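Local coordinates for cellulose binding protein (Clavibacter michiganensis, PDB 4JJO) that is the expansin-like part of a longer, probably cellulose-degrading enzyme, and probably binds cell-wall polysaccharides and loosens the wall, at residues Leu77-Glu81 and Glu82-Ala86. Numbering follows the deposited sequence.
Sequences LDLSE and EAFRA
Ser-80, the N-cap of helix 81-87, accepts a capping bond at OG from Ala-83 N (3.1 Å), where the chain leaves strand 76-80 in the six-stranded double-psi beta-barrel domain of this expansin. The axes of strand 77-80 and helix segment 82-86 run almost at right angles (96°). The serine hydroxyl sits between its own backbone N and carbonyl carbon, which turns OG onto the first turn and against the methyl of Ala-83, 3.2 Å from its CB. OG is buried and has a stronger partner in Arg-32 O, so the cap also ties the helix start to the chain entering strand 34-38. A backbone bond from Phe-84 N to Ser-80 O (2.9 Å) continues the turn. On the inner side Leu-79 leans on the helix: its CB faces Ala-83 CB at 4.2 Å, and its CD1 reaches Phe-84 CA and approaches the phenyl ring obliquely. That ring swings away from the strand, CG anti to the backbone N (chi1 -171°), toward Ile-95 and an edge-to-face meeting with His-9. On the outer side Glu-81 and Arg-85 reach out alongside each other, one turn apart. Arg-85, which also makes a cation-pi contact with Phe-90, lays one guanidinium face over Glu-81 CB. The carboxylate and guanidinium planes are 61° apart, and the salt bridge from Glu-81 OE1 to Arg-85 NH2 is long, 3.9 Å.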
loop_
_atom_site.group_PDB
_atom_site.type_symbol
_atom_site.label_atom_id
_atom_site.label_comp_id
_atom_site.label_asym_id
_atom_site.label_seq_id
_atom_site.Cartn_x
_atom_site.Cartn_y
_atom_site.Cartn_z
ATOM N N LEU A 77 -3.549 -1.284 16.679
ATOM C CA LEU A 77 -4.118 -1.331 15.340
ATOM C C LEU A 77 -5.589 -0.951 15.354
ATOM O O LEU A 77 -6.320 -1.274 16.288
ATOM C CB LEU A 77 -3.989 -2.734 14.744
ATOM C CG LEU A 77 -2.602 -3.338 14.523
ATOM C CD1 LEU A 77 -2.757 -4.716 13.900
ATOM C CD2 LEU A 77 -1.744 -2.449 13.643
ATOM N N ASP A 78 -6.021 -0.263 14.304
ATOM C CA ASP A 78 -7.436 -0.007 14.086
ATOM C C ASP A 78 -7.886 -0.919 12.951
ATOM O O ASP A 78 -7.707 -0.605 11.777
ATOM C CB ASP A 78 -7.672 1.465 13.737
ATOM C CG ASP A 78 -8.977 2.001 14.296
ATOM O OD1 ASP A 78 -9.641 1.279 15.068
ATOM O OD2 ASP A 78 -9.333 3.155 13.972
ATOM N N LEU A 79 -8.460 -2.061 13.315
ATOM C CA LEU A 79 -8.813 -3.088 12.344
ATOM C C LEU A 79 -10.148 -2.799 11.686
ATOM O O LEU A 79 -11.006 -2.142 12.267
ATOM C CB LEU A 79 -8.894 -4.454 13.025
ATOM C CG LEU A 79 -7.595 -5.060 13.551
ATOM C CD1 LEU A 79 -7.906 -6.303 14.365
ATOM C CD2 LEU A 79 -6.657 -5.393 12.405
ATOM N N SER A 80 -10.317 -3.295 10.464
ATOM C CA SER A 80 -11.627 -3.310 9.838
ATOM C C SER A 80 -12.550 -4.105 10.746
ATOM O O SER A 80 -12.106 -5.016 11.448
ATOM C CB SER A 80 -11.562 -3.974 8.463
ATOM O OG SER A 80 -11.113 -5.313 8.570
ATOM N N GLU A 81 -13.829 -3.758 10.742
ATOM C CA GLU A 81 -14.805 -4.492 11.533
ATOM C C GLU A 81 -14.700 -5.982 11.235
ATOM O O GLU A 81 -14.806 -6.813 12.137
ATOM C CB GLU A 81 -16.220 -3.992 11.235
ATOM C CG GLU A 81 -16.502 -2.591 11.756
ATOM C CD GLU A 81 -17.887 -2.098 11.384
ATOM O OE1 GLU A 81 -18.491 -2.650 10.440
ATOM O OE2 GLU A 81 -18.371 -1.154 12.040
ATOM N N GLU A 82 -14.468 -6.315 9.970
ATOM C CA GLU A 82 -14.456 -7.707 9.536
ATOM C C GLU A 82 -13.249 -8.470 10.076
ATOM O O GLU A 82 -13.369 -9.631 10.475
ATOM C CB GLU A 82 -14.501 -7.791 8.009
ATOM C CG GLU A 82 -15.840 -7.364 7.410
ATOM C CD GLU A 82 -15.967 -5.854 7.251
ATOM O OE1 GLU A 82 -14.977 -5.137 7.512
ATOM O OE2 GLU A 82 -17.057 -5.383 6.863
ATOM N N ALA A 83 -12.090 -7.823 10.082
ATOM C CA ALA A 83 -10.892 -8.429 10.646
ATOM C C ALA A 83 -11.049 -8.586 12.155
ATOM O O ALA A 83 -10.670 -9.607 12.729
ATOM C CB ALA A 83 -9.667 -7.588 10.323
ATOM N N PHE A 84 -11.618 -7.571 12.790
ATOM C CA PHE A 84 -11.827 -7.587 14.235
ATOM C C PHE A 84 -12.760 -8.721 14.657
ATOM O O PHE A 84 -12.517 -9.386 15.666
ATOM C CB PHE A 84 -12.392 -6.243 14.693
ATOM C CG PHE A 84 -12.452 -6.088 16.184
ATOM C CD1 PHE A 84 -11.471 -5.384 16.860
ATOM C CD2 PHE A 84 -13.485 -6.646 16.905
ATOM C CE1 PHE A 84 -11.525 -5.236 18.227
ATOM C CE2 PHE A 84 -13.542 -6.504 18.276
ATOM C CZ PHE A 84 -12.559 -5.800 18.938
ATOM N N ARG A 85 -13.822 -8.944 13.886
ATOM C CA ARG A 85 -14.782 -10.000 14.200
ATOM C C ARG A 85 -14.154 -11.381 14.063
ATOM O O ARG A 85 -14.552 -12.324 14.746
ATOM C CB ARG A 85 -16.012 -9.915 13.293
ATOM C CG ARG A 85 -16.877 -8.695 13.524
ATOM C CD ARG A 85 -18.300 -8.945 13.067
ATOM N NE ARG A 85 -19.097 -7.724 13.098
ATOM C CZ ARG A 85 -19.268 -6.902 12.065
ATOM N NH1 ARG A 85 -18.707 -7.157 10.887
ATOM N NH2 ARG A 85 -20.012 -5.815 12.210
ATOM N N ALA A 86 -13.180 -11.499 13.168
ATOM C CA ALA A 86 -12.521 -12.775 12.933
ATOM C C ALA A 86 -11.622 -13.127 14.109
ATOM O O ALA A 86 -11.408 -14.302 14.411
ATOM C CB ALA A 86 -11.714 -12.718 11.654
#